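Local coordinates for triggering receptor expressed on myeloid cells 1 (Mus musculus, PDB 1U9K), which amplifies inflammatory responses as a myeloid cell-surface receptor that multimerizes on ligand binding and signals through the adapter TYROBP/DAP12, at residues V19-F23 against L105-V109. Numbering follows the deposited sequence.
Sequences VKCPF and LFHPV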
ATOM      1  N   VAL A  19       4.419   3.712  -5.271  1.00 21.47           N
ATOM      2  CA  VAL A  19       3.958   2.436  -5.773  1.00 21.54           C
ATOM      3  C   VAL A  19       2.546   2.668  -6.279  1.00 22.53           C
ATOM      4  O   VAL A  19       1.745   3.298  -5.604  1.00 22.37           O
ATOM      5  CB  VAL A  19       3.953   1.388  -4.646  1.00 22.12           C
ATOM      6  CG1 VAL A  19       3.253   0.120  -5.052  1.00 25.22           C
ATOM      7  CG2 VAL A  19       5.356   1.141  -4.182  1.00 24.46           C
ATOM      8  N   LYS A  20       2.295   2.255  -7.520  1.00 23.07           N
ATOM      9  CA  LYS A  20       0.975   2.342  -8.164  1.00 24.30           C
ATOM     10  C   LYS A  20       0.384   0.951  -8.217  1.00 23.73           C
ATOM     11  O   LYS A  20       0.925   0.063  -8.917  1.00 22.39           O
ATOM     12  CB  LYS A  20       1.121   2.884  -9.582  1.00 24.73           C
ATOM     13  CG  LYS A  20       1.751   4.254  -9.594  1.00 29.04           C
ATOM     14  CD  LYS A  20       1.352   5.094 -10.777  1.00 33.76           C
ATOM     15  CE  LYS A  20       2.199   6.366 -10.802  1.00 38.47           C
ATOM     16  NZ  LYS A  20       1.438   7.533 -11.478  1.00 41.77           N
ATOM     17  N   CYS A  21      -0.690   0.759  -7.480  1.00 22.65           N
ATOM     18  CA  CYS A  21      -1.404  -0.503  -7.375  1.00 23.69           C
ATOM     19  C   CYS A  21      -2.753  -0.456  -8.049  1.00 22.58           C
ATOM     20  O   CYS A  21      -3.684   0.103  -7.484  1.00 22.76           O
ATOM     21  CB  CYS A  21      -1.617  -0.864  -5.913  1.00 23.99           C
ATOM     22  SG  CYS A  21      -0.051  -1.065  -5.031  1.00 33.27           S
ATOM     23  N   PRO A  22      -2.903  -1.034  -9.217  1.00 21.32           N
ATOM     24  CA  PRO A  22      -4.230  -1.093  -9.821  1.00 20.44           C
ATOM     25  C   PRO A  22      -5.177  -1.951  -8.994  1.00 20.21           C
ATOM     26  O   PRO A  22      -4.742  -2.910  -8.363  1.00 18.41           O
ATOM     27  CB  PRO A  22      -3.979  -1.773 -11.179  1.00 20.73           C
ATOM     28  CG  PRO A  22      -2.614  -1.685 -11.449  1.00 22.66           C
ATOM     29  CD  PRO A  22      -1.909  -1.674 -10.084  1.00 21.16           C
ATOM     30  N   PHE A  23      -6.462  -1.614  -9.012  1.00 19.65           N
ATOM     31  CA  PHE A  23      -7.484  -2.498  -8.463  1.00 20.09           C
ATOM     32  C   PHE A  23      -8.651  -2.623  -9.427  1.00 19.96           C
ATOM     33  O   PHE A  23      -8.961  -1.713 -10.176  1.00 19.84           O
ATOM     34  CB  PHE A  23      -7.948  -2.108  -7.067  1.00 20.23           C
ATOM     35  CG  PHE A  23      -8.652  -0.775  -6.977  1.00 21.17           C
ATOM     36  CD1 PHE A  23     -10.010  -0.712  -7.112  1.00 21.67           C
ATOM     37  CD2 PHE A  23      -7.949   0.380  -6.702  1.00 23.06           C
ATOM     38  CE1 PHE A  23     -10.667   0.504  -7.030  1.00 22.89           C
ATOM     39  CE2 PHE A  23      -8.583   1.585  -6.620  1.00 24.04           C
ATOM     40  CZ  PHE A  23      -9.964   1.642  -6.789  1.00 21.82           C
ATOM     41  N   LEU A 105      -3.365  -6.832  -4.140  1.00 21.31           N
ATOM     42  CA  LEU A 105      -3.317  -6.103  -5.389  1.00 21.19           C
ATOM     43  C   LEU A 105      -1.879  -6.109  -5.954  1.00 23.00           C
ATOM     44  O   LEU A 105      -0.895  -6.261  -5.220  1.00 23.95           O
ATOM     45  CB  LEU A 105      -3.780  -4.672  -5.159  1.00 21.15           C
ATOM     46  CG  LEU A 105      -5.186  -4.542  -4.563  1.00 20.67           C
ATOM     47  CD1 LEU A 105      -5.409  -3.099  -4.227  1.00 24.23           C
ATOM     48  CD2 LEU A 105      -6.232  -5.060  -5.528  1.00 22.26           C
ATOM     49  N   PHE A 106      -1.736  -5.922  -7.251  1.00 24.15           N
ATOM     50  CA  PHE A 106      -0.423  -5.655  -7.816  1.00 24.20           C
ATOM     51  C   PHE A 106       0.442  -6.870  -7.483  1.00 24.35           C
ATOM     52  O   PHE A 106       0.017  -7.986  -7.681  1.00 23.29           O
ATOM     53  CB  PHE A 106       0.111  -4.311  -7.317  1.00 24.50           C
ATOM     54  CG  PHE A 106       1.242  -3.766  -8.140  1.00 22.73           C
ATOM     55  CD1 PHE A 106       1.149  -3.712  -9.519  1.00 21.64           C
ATOM     56  CD2 PHE A 106       2.404  -3.305  -7.524  1.00 24.85           C
ATOM     57  CE1 PHE A 106       2.190  -3.211 -10.276  1.00 25.88           C
ATOM     58  CE2 PHE A 106       3.446  -2.803  -8.281  1.00 27.12           C
ATOM     59  CZ  PHE A 106       3.338  -2.756  -9.657  1.00 26.99           C
ATOM     60  N   HIS A 107       1.653  -6.631  -6.953  1.00 24.87           N
ATOM     61  CA  HIS A 107       2.495  -7.713  -6.470  1.00 24.31           C
ATOM     62  C   HIS A 107       3.252  -7.181  -5.232  1.00 22.81           C
ATOM     63  O   HIS A 107       3.310  -5.959  -5.014  1.00 20.34           O
ATOM     64  CB  HIS A 107       3.346  -8.317  -7.579  1.00 27.21           C
ATOM     65  CG  HIS A 107       4.061  -7.323  -8.432  1.00 31.26           C
ATOM     66  ND1 HIS A 107       3.438  -6.600  -9.421  1.00 35.41           N
ATOM     67  CD2 HIS A 107       5.359  -6.962  -8.471  1.00 36.88           C
ATOM     68  CE1 HIS A 107       4.312  -5.794  -9.996  1.00 36.17           C
ATOM     69  NE2 HIS A 107       5.489  -6.001  -9.446  1.00 37.51           N
ATOM     70  N   PRO A 108       3.726  -8.066  -4.368  1.00 19.63           N
ATOM     71  CA  PRO A 108       4.494  -7.606  -3.226  1.00 20.06           C
ATOM     72  C   PRO A 108       5.690  -6.791  -3.714  1.00 19.19           C
ATOM     73  O   PRO A 108       6.225  -7.007  -4.803  1.00 19.29           O
ATOM     74  CB  PRO A 108       4.904  -8.914  -2.531  1.00 21.42           C
ATOM     75  CG  PRO A 108       3.887  -9.903  -2.943  1.00 21.39           C
ATOM     76  CD  PRO A 108       3.504  -9.514  -4.322  1.00 21.65           C
ATOM     77  N   VAL A 109       6.057  -5.824  -2.901  1.00 20.25           N
ATOM     78  CA  VAL A 109       7.108  -4.868  -3.128  1.00 19.01           C
ATOM     79  C   VAL A 109       8.182  -5.157  -2.125  1.00 19.24           C
ATOM     80  O   VAL A 109       7.936  -5.027  -0.958  1.00 19.98           O
ATOM     81  CB  VAL A 109       6.561  -3.421  -2.822  1.00 20.60           C
ATOM     82  CG1 VAL A 109       7.627  -2.451  -2.915  1.00 22.02           C
ATOM     83  CG2 VAL A 109       5.418  -3.068  -3.791  1.00 23.55           C
TER
HETATM   84  O   HOH W   1      -3.961  -5.318  -8.871  1.00 35.55           O
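The F106 ring lies with one face on the backbone carbonyl of K20. K20 O sits over the ring centre, 3.6 Å above the plane. On the opposite face is the H107 imidazole, whose CE1 is offset toward the rim. P22 and C21 approach the same ring obliquely. P22 CD is 3.7 Å from F106 CD1. C21 SG stands 5.0 Å from the centroid of the F106 ring and 51° off its normal, a cysteine sulfur-aromatic contact. CG of F106 is anti to the backbone N (chi1 -163°), which carries the ring across to K20.

The domain is an immunoglobulin V-set sandwich. Strand 17-22 is an outer strand of one sheet, and 103-113 belongs to the other, beside 7-11 and 89-96. C21 forms the disulfide with C93 that ties the two sheets together. No direct hydrogen bond joins 19-23 to 105-109. One water bridges them, donating to P22 O at 2.6 Å and accepting from F106 N at 2.8 Å.

L105 lies against the F23 end of the contact. Its CD2 is 3.7 Å from F23 CB, while the F23 ring turns away to meet H69 and K33. Toward the other end, V19 CG1 and V109 CG2 meet tip to tip at 4.1 Å. V109 also packs on Y9 of strand 7-11, and H107 NE2 is hydrogen-bonded to E7.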